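Local coordinates for protein spectinomycin 9-adenylyltransferase (Enterococcus faecalis, PDB 6SXJ) that confers resistance to spectinomycin by using ATP to adenylylate the antibiotic at its 9-hydroxyl group, with release of diphosphate, at residues 67-72 / 83-88; 88-93 / 132-137; 191-196 / 204-209; 209-214 / 221-226. All coordinates share one frame; numbering follows the deposited sequence.

Contact 1: residues 67-72 / 83-88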
loop_
_atom_site.group_PDB
_atom_site.type_symbol
_atom_site.label_atom_id
_atom_site.label_comp_id
_atom_site.label_asym_id
_atom_site.label_seq_id
_atom_site.Cartn_x
_atom_site.Cartn_y
_atom_site.Cartn_z
ATOM N N GLN A 67 16.988 9.901 -0.717
ATOM C CA GLN A 67 17.929 10.379 0.287
ATOM C C GLN A 67 17.214 11.200 1.346
ATOM O O GLN A 67 17.455 11.026 2.545
ATOM C CB GLN A 67 19.019 11.220 -0.376
ATOM C CG GLN A 67 20.294 10.475 -0.729
ATOM C CD GLN A 67 21.356 11.404 -1.297
ATOM O OE1 GLN A 67 21.433 12.576 -0.925
ATOM N NE2 GLN A 67 22.176 10.885 -2.203
ATOM N N LYS A 68 16.319 12.093 0.920
ATOM C CA LYS A 68 15.664 13.001 1.855
ATOM C C LYS A 68 14.521 12.330 2.602
ATOM O O LYS A 68 14.222 12.714 3.738
ATOM C CB LYS A 68 15.161 14.239 1.105
ATOM C CG LYS A 68 16.268 15.203 0.659
ATOM C CD LYS A 68 17.302 15.416 1.763
ATOM C CE LYS A 68 18.490 16.222 1.286
ATOM N NZ LYS A 68 18.243 17.679 1.442
ATOM N N ILE A 69 13.880 11.321 2.010
ATOM C CA ILE A 69 12.791 10.677 2.736
ATOM C C ILE A 69 13.326 9.686 3.765
ATOM O O ILE A 69 12.718 9.492 4.826
ATOM C CB ILE A 69 11.812 9.990 1.771
ATOM C CG1 ILE A 69 11.109 11.039 0.908
ATOM C CG2 ILE A 69 10.801 9.175 2.567
ATOM C CD1 ILE A 69 10.068 10.461 -0.028
ATOM N N ARG A 70 14.456 9.052 3.479
ATOM C CA ARG A 70 14.904 7.947 4.317
ATOM C C ARG A 70 15.099 8.328 5.775
ATOM O O ARG A 70 14.715 7.527 6.647
ATOM C CB ARG A 70 16.202 7.366 3.736
ATOM C CG ARG A 70 16.975 6.473 4.697
ATOM C CD ARG A 70 18.038 5.660 3.961
ATOM N NE ARG A 70 18.763 6.482 2.997
ATOM C CZ ARG A 70 19.267 6.033 1.854
ATOM N NH1 ARG A 70 19.128 4.758 1.523
ATOM N NH2 ARG A 70 19.916 6.859 1.044
ATOM N N PRO A 71 15.676 9.485 6.118
ATOM C CA PRO A 71 15.932 9.777 7.539
ATOM C C PRO A 71 14.671 9.990 8.352
ATOM O O PRO A 71 14.713 9.848 9.582
ATOM C CB PRO A 71 16.775 11.062 7.502
ATOM C CG PRO A 71 17.070 11.337 6.038
ATOM C CD PRO A 71 16.035 10.618 5.246
ATOM N N ILE A 72 13.554 10.330 7.715
ATOM C CA ILE A 72 12.348 10.716 8.431
ATOM C C ILE A 72 11.294 9.625 8.390
ATOM O O ILE A 72 10.161 9.846 8.828
ATOM C CB ILE A 72 11.786 12.038 7.890
ATOM C CG1 ILE A 72 11.435 11.911 6.412
ATOM C CG2 ILE A 72 12.798 13.155 8.063
ATOM C CD1 ILE A 72 10.443 12.960 5.942
ATOM N N ARG A 83 6.504 6.465 12.101
ATOM C CA ARG A 83 5.635 5.696 11.224
ATOM C C ARG A 83 6.365 5.363 9.926
ATOM O O ARG A 83 7.292 6.068 9.521
ATOM C CB ARG A 83 4.356 6.473 10.910
ATOM C CG ARG A 83 3.692 7.105 12.143
ATOM C CD ARG A 83 2.555 8.032 11.746
ATOM N NE ARG A 83 1.761 8.480 12.891
ATOM C CZ ARG A 83 0.698 7.838 13.362
ATOM N NH1 ARG A 83 0.299 6.710 12.796
ATOM N NH2 ARG A 83 0.033 8.329 14.402
ATOM N N TYR A 84 5.934 4.290 9.270
ATOM C CA TYR A 84 6.431 4.006 7.930
ATOM C C TYR A 84 5.879 5.041 6.962
ATOM O O TYR A 84 4.691 5.372 7.003
ATOM C CB TYR A 84 6.005 2.613 7.465
ATOM C CG TYR A 84 6.683 1.461 8.161
ATOM C CD1 TYR A 84 8.060 1.293 8.102
ATOM C CD2 TYR A 84 5.937 0.526 8.859
ATOM C CE1 TYR A 84 8.669 0.234 8.734
ATOM C CE2 TYR A 84 6.533 -0.528 9.493
ATOM C CZ TYR A 84 7.900 -0.679 9.428
ATOM O OH TYR A 84 8.491 -1.751 10.066
ATOM N N ILE A 85 6.736 5.550 6.087
ATOM C CA ILE A 85 6.308 6.364 4.954
ATOM C C ILE A 85 6.315 5.496 3.696
ATOM O O ILE A 85 7.320 4.859 3.376
ATOM C CB ILE A 85 7.213 7.590 4.773
ATOM C CG1 ILE A 85 7.033 8.569 5.950
ATOM C CG2 ILE A 85 6.891 8.304 3.471
ATOM C CD1 ILE A 85 8.038 9.650 5.941
ATOM N N GLU A 86 5.194 5.490 2.983
ATOM C CA GLU A 86 5.076 4.895 1.663
ATOM C C GLU A 86 4.626 6.003 0.728
ATOM O O GLU A 86 3.646 6.696 1.017
ATOM C CB GLU A 86 4.074 3.747 1.686
ATOM C CG GLU A 86 4.365 2.613 0.740
ATOM C CD GLU A 86 3.472 1.431 1.038
ATOM O OE1 GLU A 86 3.664 0.787 2.096
ATOM O OE2 GLU A 86 2.555 1.171 0.238
ATOM N N LEU A 87 5.357 6.195 -0.364
ATOM C CA LEU A 87 5.068 7.287 -1.285
ATOM C C LEU A 87 5.191 6.808 -2.720
ATOM O O LEU A 87 6.248 6.311 -3.115
ATOM C CB LEU A 87 6.019 8.467 -1.060
ATOM C CG LEU A 87 5.726 9.733 -1.868
ATOM C CD1 LEU A 87 5.910 10.981 -0.983
ATOM C CD2 LEU A 87 6.626 9.822 -3.065
ATOM N N THR A 88 4.131 7.019 -3.502
ATOM C CA THR A 88 4.073 6.667 -4.913
ATOM C C THR A 88 3.896 7.926 -5.748
ATOM O O THR A 88 3.141 8.830 -5.374
ATOM C CB THR A 88 2.909 5.712 -5.203
ATOM O OG1 THR A 88 3.066 4.517 -4.435
ATOM C CG2 THR A 88 2.855 5.372 -6.681
#

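Contact 2: residues 88-93 / 132-137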
loop_
_atom_site.group_PDB
_atom_site.type_symbol
_atom_site.label_atom_id
_atom_site.label_comp_id
_atom_site.label_asym_id
_atom_site.label_seq_id
_atom_site.Cartn_x
_atom_site.Cartn_y
_atom_site.Cartn_z
ATOM N N THR A 88 4.131 7.019 -3.502
ATOM C CA THR A 88 4.073 6.667 -4.913
ATOM C C THR A 88 3.896 7.926 -5.748
ATOM O O THR A 88 3.141 8.830 -5.374
ATOM C CB THR A 88 2.909 5.712 -5.203
ATOM O OG1 THR A 88 3.066 4.517 -4.435
ATOM C CG2 THR A 88 2.855 5.372 -6.681
ATOM N N ILE A 89 4.574 7.970 -6.891
ATOM C CA ILE A 89 4.492 9.084 -7.825
ATOM C C ILE A 89 3.930 8.562 -9.139
ATOM O O ILE A 89 4.434 7.571 -9.687
ATOM C CB ILE A 89 5.869 9.742 -8.046
ATOM C CG1 ILE A 89 6.475 10.166 -6.707
ATOM C CG2 ILE A 89 5.743 10.921 -8.996
ATOM C CD1 ILE A 89 7.803 10.873 -6.822
ATOM N N ILE A 90 2.894 9.226 -9.639
ATOM C CA ILE A 90 2.357 8.953 -10.963
ATOM C C ILE A 90 2.420 10.226 -11.793
ATOM O O ILE A 90 2.371 11.346 -11.264
ATOM C CB ILE A 90 0.910 8.420 -10.906
ATOM C CG1 ILE A 90 0.035 9.343 -10.049
ATOM C CG2 ILE A 90 0.886 6.997 -10.368
ATOM C CD1 ILE A 90 -1.438 9.041 -10.150
ATOM N N ILE A 91 2.546 10.040 -13.106
ATOM C CA ILE A 91 2.447 11.115 -14.084
ATOM C C ILE A 91 1.000 11.190 -14.532
ATOM O O ILE A 91 0.410 10.170 -14.903
ATOM C CB ILE A 91 3.378 10.863 -15.283
ATOM C CG1 ILE A 91 4.801 10.610 -14.795
ATOM C CG2 ILE A 91 3.340 12.042 -16.242
ATOM C CD1 ILE A 91 5.854 10.728 -15.874
ATOM N N GLN A 92 0.414 12.389 -14.486
ATOM C CA GLN A 92 -1.006 12.502 -14.799
ATOM C C GLN A 92 -1.306 11.962 -16.194
ATOM O O GLN A 92 -2.273 11.219 -16.388
ATOM C CB GLN A 92 -1.468 13.953 -14.683
ATOM C CG GLN A 92 -2.977 14.097 -14.686
ATOM C CD GLN A 92 -3.424 15.542 -14.808
ATOM O OE1 GLN A 92 -2.643 16.469 -14.584
ATOM N NE2 GLN A 92 -4.688 15.740 -15.161
ATOM N N GLN A 93 -0.486 12.337 -17.180
ATOM C CA GLN A 93 -0.793 12.005 -18.568
ATOM C C GLN A 93 -0.666 10.510 -18.831
ATOM O O GLN A 93 -1.314 9.986 -19.744
ATOM C CB GLN A 93 0.123 12.791 -19.505
ATOM C CG GLN A 93 1.603 12.460 -19.343
ATOM C CD GLN A 93 2.416 12.752 -20.593
ATOM O OE1 GLN A 93 1.885 13.234 -21.597
ATOM N NE2 GLN A 93 3.713 12.457 -20.538
ATOM N N ILE A 132 -5.456 -0.716 -7.378
ATOM C CA ILE A 132 -6.239 -0.748 -6.147
ATOM C C ILE A 132 -5.973 0.497 -5.315
ATOM O O ILE A 132 -6.875 0.996 -4.627
ATOM C CB ILE A 132 -5.906 -2.027 -5.363
ATOM C CG1 ILE A 132 -5.983 -3.247 -6.285
ATOM C CG2 ILE A 132 -6.850 -2.206 -4.194
ATOM C CD1 ILE A 132 -5.378 -4.500 -5.684
ATOM N N MET A 133 -4.745 1.013 -5.365
ATOM C CA MET A 133 -4.408 2.226 -4.636
ATOM C C MET A 133 -5.138 3.425 -5.217
ATOM O O MET A 133 -5.812 4.167 -4.492
ATOM C CB MET A 133 -2.896 2.443 -4.676
ATOM C CG MET A 133 -2.094 1.214 -4.303
ATOM S SD MET A 133 -0.320 1.429 -4.482
ATOM C CE MET A 133 -0.098 3.125 -3.927
ATOM N N LEU A 134 -5.019 3.626 -6.530
ATOM C CA LEU A 134 -5.715 4.735 -7.172
ATOM C C LEU A 134 -7.217 4.631 -6.956
ATOM O O LEU A 134 -7.901 5.647 -6.783
ATOM C CB LEU A 134 -5.382 4.769 -8.663
ATOM C CG LEU A 134 -3.906 4.938 -9.029
ATOM C CD1 LEU A 134 -3.715 4.914 -10.539
ATOM C CD2 LEU A 134 -3.361 6.228 -8.440
ATOM N N TYR A 135 -7.753 3.412 -6.962
ATOM C CA TYR A 135 -9.167 3.235 -6.650
ATOM C C TYR A 135 -9.454 3.646 -5.212
ATOM O O TYR A 135 -10.405 4.387 -4.940
ATOM C CB TYR A 135 -9.578 1.783 -6.891
ATOM C CG TYR A 135 -11.027 1.500 -6.595
ATOM C CD1 TYR A 135 -12.005 1.684 -7.565
ATOM C CD2 TYR A 135 -11.422 1.042 -5.342
ATOM C CE1 TYR A 135 -13.337 1.427 -7.291
ATOM C CE2 TYR A 135 -12.745 0.779 -5.063
ATOM C CZ TYR A 135 -13.698 0.975 -6.039
ATOM O OH TYR A 135 -15.019 0.711 -5.758
ATOM N N GLN A 136 -8.632 3.170 -4.276
ATOM C CA GLN A 136 -8.778 3.556 -2.877
ATOM C C GLN A 136 -8.631 5.063 -2.712
ATOM O O GLN A 136 -9.512 5.732 -2.165
ATOM C CB GLN A 136 -7.737 2.813 -2.037
ATOM C CG GLN A 136 -7.766 3.120 -0.557
ATOM C CD GLN A 136 -6.900 2.166 0.252
ATOM O OE1 GLN A 136 -5.986 1.541 -0.277
ATOM N NE2 GLN A 136 -7.191 2.052 1.541
ATOM N N ALA A 137 -7.512 5.614 -3.188
ATOM C CA ALA A 137 -7.256 7.041 -3.025
ATOM C C ALA A 137 -8.350 7.882 -3.671
ATOM O O ALA A 137 -8.793 8.883 -3.096
ATOM C CB ALA A 137 -5.892 7.393 -3.617
#

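Contact 3: residues 191-196 / 204-209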
loop_
_atom_site.group_PDB
_atom_site.type_symbol
_atom_site.label_atom_id
_atom_site.label_comp_id
_atom_site.label_asym_id
_atom_site.label_seq_id
_atom_site.Cartn_x
_atom_site.Cartn_y
_atom_site.Cartn_z
ATOM N N MET A 191 -8.506 -8.787 0.834
ATOM C CA MET A 191 -8.875 -9.002 -0.568
ATOM C C MET A 191 -10.311 -9.471 -0.705
ATOM O O MET A 191 -11.021 -9.073 -1.641
ATOM C CB MET A 191 -7.957 -10.049 -1.188
ATOM C CG MET A 191 -6.585 -9.573 -1.588
ATOM S SD MET A 191 -5.820 -10.838 -2.596
ATOM C CE MET A 191 -4.425 -9.975 -3.299
ATOM N N ILE A 192 -10.770 -10.326 0.210
ATOM C CA ILE A 192 -12.094 -10.922 0.100
ATOM C C ILE A 192 -13.170 -9.880 0.380
ATOM O O ILE A 192 -14.150 -9.750 -0.362
ATOM C CB ILE A 192 -12.212 -12.134 1.043
ATOM C CG1 ILE A 192 -11.463 -13.332 0.448
ATOM C CG2 ILE A 192 -13.674 -12.468 1.285
ATOM C CD1 ILE A 192 -11.163 -14.416 1.450
ATOM N N LEU A 193 -12.975 -9.098 1.443
ATOM C CA LEU A 193 -13.937 -8.058 1.779
ATOM C C LEU A 193 -14.169 -7.119 0.609
ATOM O O LEU A 193 -15.312 -6.943 0.174
ATOM C CB LEU A 193 -13.461 -7.291 3.005
ATOM C CG LEU A 193 -13.709 -8.040 4.316
ATOM C CD1 LEU A 193 -13.168 -7.291 5.521
ATOM C CD2 LEU A 193 -15.180 -8.356 4.490
ATOM N N THR A 194 -13.089 -6.558 0.047
ATOM C CA THR A 194 -13.245 -5.531 -0.970
ATOM C C THR A 194 -13.885 -6.086 -2.239
ATOM O O THR A 194 -14.623 -5.355 -2.903
ATOM C CB THR A 194 -11.907 -4.854 -1.263
ATOM O OG1 THR A 194 -12.066 -4.084 -2.453
ATOM C CG2 THR A 194 -10.804 -5.847 -1.428
ATOM N N MET A 195 -13.698 -7.376 -2.559
ATOM C CA MET A 195 -14.329 -7.883 -3.768
ATOM C C MET A 195 -15.813 -8.114 -3.598
ATOM O O MET A 195 -16.513 -8.102 -4.606
ATOM C CB MET A 195 -13.707 -9.179 -4.246
ATOM C CG MET A 195 -14.166 -9.578 -5.596
ATOM S SD MET A 195 -12.884 -10.150 -6.692
ATOM C CE MET A 195 -12.116 -8.625 -7.075
ATOM N N ASP A 196 -16.323 -8.235 -2.367
ATOM C CA ASP A 196 -17.768 -8.351 -2.188
ATOM C C ASP A 196 -18.355 -6.971 -1.928
ATOM O O ASP A 196 -18.794 -6.314 -2.877
ATOM C CB ASP A 196 -18.125 -9.314 -1.058
ATOM C CG ASP A 196 -19.401 -10.068 -1.333
ATOM O OD1 ASP A 196 -19.366 -11.305 -1.371
ATOM O OD2 ASP A 196 -20.446 -9.427 -1.533
ATOM N N ASP A 204 -5.903 -5.793 10.136
ATOM C CA ASP A 204 -6.297 -6.379 11.412
ATOM C C ASP A 204 -7.813 -6.412 11.571
ATOM O O ASP A 204 -8.350 -7.353 12.165
ATOM C CB ASP A 204 -5.639 -5.621 12.572
ATOM C CG ASP A 204 -5.735 -4.112 12.425
ATOM O OD1 ASP A 204 -6.261 -3.467 13.354
ATOM O OD2 ASP A 204 -5.276 -3.572 11.396
ATOM N N ILE A 205 -8.527 -5.424 11.031
ATOM C CA ILE A 205 -9.983 -5.448 11.124
ATOM C C ILE A 205 -10.565 -6.422 10.109
ATOM O O ILE A 205 -11.569 -7.093 10.380
ATOM C CB ILE A 205 -10.565 -4.035 10.938
ATOM C CG1 ILE A 205 -10.363 -3.200 12.204
ATOM C CG2 ILE A 205 -12.054 -4.115 10.593
ATOM C CD1 ILE A 205 -8.916 -2.966 12.560
ATOM N N ALA A 206 -9.963 -6.495 8.918
ATOM C CA ALA A 206 -10.397 -7.475 7.929
ATOM C C ALA A 206 -10.148 -8.896 8.418
ATOM O O ALA A 206 -10.925 -9.805 8.105
ATOM C CB ALA A 206 -9.685 -7.235 6.597
ATOM N N GLY A 207 -9.087 -9.102 9.199
ATOM C CA GLY A 207 -8.779 -10.443 9.673
ATOM C C GLY A 207 -9.839 -10.997 10.605
ATOM O O GLY A 207 -10.272 -12.144 10.463
ATOM N N ASN A 208 -10.262 -10.200 11.586
ATOM C CA ASN A 208 -11.301 -10.643 12.507
ATOM C C ASN A 208 -12.686 -10.646 11.874
ATOM O O ASN A 208 -13.559 -11.386 12.339
ATOM C CB ASN A 208 -11.301 -9.761 13.758
ATOM C CG ASN A 208 -9.900 -9.532 14.304
ATOM O OD1 ASN A 208 -8.982 -9.209 13.554
ATOM N ND2 ASN A 208 -9.729 -9.710 15.608
ATOM N N ALA A 209 -12.901 -9.862 10.816
ATOM C CA ALA A 209 -14.177 -9.917 10.111
ATOM C C ALA A 209 -14.293 -11.191 9.281
ATOM O O ALA A 209 -15.363 -11.811 9.233
ATOM C CB ALA A 209 -14.338 -8.684 9.224
#

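Contact 4: residues 209-214 / 221-226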
loop_
_atom_site.group_PDB
_atom_site.type_symbol
_atom_site.label_atom_id
_atom_site.label_comp_id
_atom_site.label_asym_id
_atom_site.label_seq_id
_atom_site.Cartn_x
_atom_site.Cartn_y
_atom_site.Cartn_z
ATOM N N ALA A 209 -12.901 -9.862 10.816
ATOM C CA ALA A 209 -14.177 -9.917 10.111
ATOM C C ALA A 209 -14.293 -11.191 9.281
ATOM O O ALA A 209 -15.363 -11.811 9.233
ATOM C CB ALA A 209 -14.338 -8.684 9.224
ATOM N N VAL A 210 -13.206 -11.601 8.621
ATOM C CA VAL A 210 -13.262 -12.802 7.789
ATOM C C VAL A 210 -13.144 -14.061 8.641
ATOM O O VAL A 210 -13.791 -15.074 8.359
ATOM C CB VAL A 210 -12.170 -12.761 6.703
ATOM C CG1 VAL A 210 -12.296 -13.972 5.778
ATOM C CG2 VAL A 210 -12.248 -11.469 5.908
ATOM N N ALA A 211 -12.313 -14.022 9.689
ATOM C CA ALA A 211 -12.181 -15.176 10.573
ATOM C C ALA A 211 -13.532 -15.589 11.143
ATOM O O ALA A 211 -13.804 -16.783 11.316
ATOM C CB ALA A 211 -11.195 -14.860 11.699
ATOM N N GLU A 212 -14.395 -14.612 11.432
ATOM C CA GLU A 212 -15.718 -14.911 11.972
ATOM C C GLU A 212 -16.511 -15.795 11.021
ATOM O O GLU A 212 -17.213 -16.715 11.456
ATOM C CB GLU A 212 -16.458 -13.598 12.255
ATOM C CG GLU A 212 -17.978 -13.653 12.173
ATOM C CD GLU A 212 -18.624 -12.321 12.561
ATOM O OE1 GLU A 212 -17.879 -11.342 12.791
ATOM O OE2 GLU A 212 -19.871 -12.250 12.643
ATOM N N SER A 213 -16.398 -15.545 9.718
ATOM C CA SER A 213 -17.151 -16.279 8.714
ATOM C C SER A 213 -16.424 -17.524 8.222
ATOM O O SER A 213 -16.785 -18.061 7.165
ATOM C CB SER A 213 -17.454 -15.362 7.529
ATOM O OG SER A 213 -16.288 -14.648 7.152
ATOM N N SER A 214 -15.424 -18.002 8.965
ATOM C CA SER A 214 -14.522 -19.035 8.475
ATOM C C SER A 214 -14.494 -20.248 9.402
ATOM O O SER A 214 -14.632 -20.106 10.621
ATOM C CB SER A 214 -13.101 -18.473 8.335
ATOM O OG SER A 214 -13.020 -17.562 7.249
ATOM N N ARG A 221 -6.216 -19.790 12.887
ATOM C CA ARG A 221 -4.973 -19.317 12.278
ATOM C C ARG A 221 -5.075 -17.857 11.842
ATOM O O ARG A 221 -4.088 -17.114 11.927
ATOM C CB ARG A 221 -4.595 -20.213 11.092
ATOM C CG ARG A 221 -3.959 -21.545 11.500
ATOM C CD ARG A 221 -3.420 -22.329 10.308
ATOM N NE ARG A 221 -4.478 -22.959 9.519
ATOM C CZ ARG A 221 -4.873 -24.224 9.662
ATOM N NH1 ARG A 221 -4.305 -25.006 10.571
ATOM N NH2 ARG A 221 -5.842 -24.711 8.897
ATOM N N ILE A 222 -6.251 -17.423 11.386
ATOM C CA ILE A 222 -6.413 -16.039 10.956
ATOM C C ILE A 222 -6.252 -15.091 12.139
ATOM O O ILE A 222 -5.624 -14.030 12.023
ATOM C CB ILE A 222 -7.777 -15.853 10.263
ATOM C CG1 ILE A 222 -7.773 -16.550 8.896
ATOM C CG2 ILE A 222 -8.094 -14.367 10.120
ATOM C CD1 ILE A 222 -9.079 -16.428 8.114
ATOM N N LEU A 223 -6.830 -15.447 13.290
ATOM C CA LEU A 223 -6.696 -14.611 14.473
ATOM C C LEU A 223 -5.272 -14.633 15.018
ATOM O O LEU A 223 -4.814 -13.637 15.588
ATOM C CB LEU A 223 -7.694 -15.062 15.534
ATOM C CG LEU A 223 -9.140 -14.684 15.206
ATOM C CD1 LEU A 223 -10.106 -15.333 16.182
ATOM C CD2 LEU A 223 -9.309 -13.167 15.205
ATOM N N LEU A 224 -4.552 -15.742 14.842
ATOM C CA LEU A 224 -3.141 -15.759 15.212
ATOM C C LEU A 224 -2.304 -14.884 14.287
ATOM O O LEU A 224 -1.179 -14.520 14.648
ATOM C CB LEU A 224 -2.614 -17.196 15.218
ATOM C CG LEU A 224 -2.714 -17.839 16.607
ATOM C CD1 LEU A 224 -4.120 -18.396 16.848
ATOM C CD2 LEU A 224 -1.659 -18.918 16.806
ATOM N N ALA A 225 -2.833 -14.528 13.112
ATOM C CA ALA A 225 -2.155 -13.570 12.246
ATOM C C ALA A 225 -2.398 -12.136 12.709
ATOM O O ALA A 225 -1.493 -11.296 12.641
ATOM C CB ALA A 225 -2.619 -13.750 10.799
ATOM N N VAL A 226 -3.611 -11.837 13.185
ATOM C CA VAL A 226 -3.896 -10.502 13.710
ATOM C C VAL A 226 -2.882 -10.136 14.788
ATOM O O VAL A 226 -2.283 -9.055 14.766
ATOM C CB VAL A 226 -5.336 -10.432 14.249
ATOM C CG1 VAL A 226 -5.595 -9.079 14.902
ATOM C CG2 VAL A 226 -6.335 -10.700 13.134
#

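Contact 1: residues 67-72 / 83-88
Ile69 and Ile72, three residues apart near the C-terminal end of helix 59-69, meet Ile85 and Leu87 in the strand that follows. The contact closes the beta-alpha-beta unit made of strand 47-53, helix 59-69 and strand 85-91 in the nucleotidyltransferase domain, whose two strands run parallel and adjacent. Ile85 and Leu87 direct their CB atoms at the helix, whereas Tyr84 and Glu86, which alternate with them, send theirs out from the other face.

Ile69 uses both of its branches. Its CG2 methyl lies 4.1 Å from CG2 of Ile85, the two side chains meeting at a slant, and its extended arm carries CD1 on to Leu87 CD1 at 4.3 Å. In Ile85 the torsion (chi1 -68°) sets CG2 opposite the backbone N, toward Ile69, and leaves the longer arm for Ile72. Ile72 has CG1 between its own backbone N and carbonyl carbon (chi1 60°), which swings its arm closer to the strand than its CB direction alone would suggest, and its CD1 reaches Ile85 CD1 at 4.1 Å.

Val15 of helix 8-23 touches both Ile72 and Ile85, extending the apolar cluster to a second helix. The carbonyl of Ile72 accepts a hydrogen bond from Gln11 NE2, and the same oxygen, Ile72 O, lies 3.6 Å from the Ile85 CD1 methyl.

Contact 2: residues 88-93 / 132-137
Thr88 and Ile90, two positions apart on one face of strand 85-91, meet Met133 and Leu134 of helix 130-139. Nearest of all is the approach of the Met133 methyl to the threonine hydroxyl, with CE 3.5 Å from Thr88 OG1 and somewhat farther from Thr88 CB. The methionine chain leaves its helix extended and then bends by rotation about its CG-SD bond (chi3 38°), which lays CE against Thr88. A long, flexible thioether suits this place because it can cross the space between helix and strand, whose CA atoms are 9.6 Å apart at Thr88 and Met133.

Ile90 and Leu134 form the second, purely apolar pair. Their side chains run past one another in opposite senses, and only the ends touch, Ile90 CD1 against Leu134 CD2 at 3.8 Å. Ile90 holds CG1 between its backbone N and carbonyl carbon (chi1 51°), an orientation that extends the arm toward the helix.

Farther out, Thr88 and Ile90 are fixed by backbone hydrogen bonds to Val51 in the neighbouring strand 47-53, and Thr88 also packs on Gln104 and Ile107 of strand 103-108. On the helix, Leu134 rests on Leu50, Met95 and Ile157, while Met133 leans on Phe33 of strand 27-33. Gln136 NE2 ties the helix to Glu38 through a hydrogen bond. Apolar helix residues laid over alternate residues of a central strand are the usual construction of an alpha/beta fold, here that of the nucleotidyltransferase domain.

Contact 3: residues 191-196 / 204-209
The backbones of helices 181-196 and 203-212 come nearest at Leu193 and Ala206, whose CA atoms are 7.1 Å apart, a close approach made possible by the small alanine. A single branch of one leucine does the touching. Leu193 CD1 lies 3.6 Å from Ala206 CB and 3.7 Å from Ala206 CA, so the methyl rests on the backbone as well as on the side chain of the second helix. One turn farther along, Ala209 CB stands 4.1 Å from the same CD1.

With CG beside its own backbone N (chi1 -78°) and CD1 fully extended beyond it (chi2 177°), Leu193 reaches straight out from its helix. Both segments belong to the helical C-terminal domain of the aminoglycoside adenylyltransferase family, and this contact joins two successive helices there. Ile201, from the loop connecting them, touches both Leu193 and Ala206 and so extends the apolar patch. Other sides of helix 181-196 are turned to different neighbours: Met191 and Ile192 pack on Leu252 of helix 241-253, and Thr194 packs on Ile166 of helix 159-173. The amide N of Ala209 is bound by the Ile205 carbonyl, N to O 3.1 Å, within the regular helix that presents its methyl to Leu193.

Contact 4: residues 209-214 / 221-226
Ala211 and Ile222 form the heart of the apolar contact. Their CA atoms are only 5.8 Å apart, a spacing that calls for a side chain as short as alanine's on one side. Ala211 CB meets Ile222 CG2 at 3.5 Å. In Ile222 the longer CG1 branch lies beside the backbone N (chi1 -71°) and sets CG2 opposite that nitrogen, facing the alanine. Leu223 flanks the alanine methyl, its branch carbon CG 4.1 Å from Ala211 CB. The arm of Ile222 runs toward the end of the first helix, where its CD1 comes to 4.2 Å from Ser214 OG.

This is the packing of two successive helices, 203-212 and 216-229, joined by a short turn in the helical C-terminal domain of the aminoglycoside adenylyltransferase family. Ile222 also touches Ile185 and Cys189 of helix 181-196 and Leu248 of helix 241-253, so its bulk is enclosed by several helices.

One set of polar interactions lies where helix 203-212 ends. Val210 O accepts hydrogen bonds from two serine hydroxyls, Ser213 OG at 2.8 Å and Ser214 OG, also at 2.8 Å from Val210 O. They arrive from opposite faces of the carbonyl plane, Ser214 OG 45° out of it and Ser213 OG tilted by 28°. Serine suits both places, being short enough to turn back on a carbonyl of the last turn. Ser214 OG is also hydrogen-bonded to Tyr247 OH. On helix 216-229, Arg221 forms a salt bridge with Glu217 and a hydrogen bond to Thr244 OG1.

In the fold
Contacts 1 and 2 share strand 85-91 but use opposite faces of it: the residues that meet helix 59-69 alternate with those that meet helix 130-139, so the strand is sandwiched between helices. Contacts 3 and 4 share helix 203-212 and lie about 10 Å apart, centre to centre, on the far side of the molecule from contact 1. Contacts 1, 2 and 4 are largely buried, contact 3 only partly. The chemistry follows the setting. Branched aliphatic and thioether side chains bridge the wider gaps between sheet and helix, whereas alanines bring the helices of contacts 3 and 4 closer together, and contact 4 adds serine hydroxyls at a helix end.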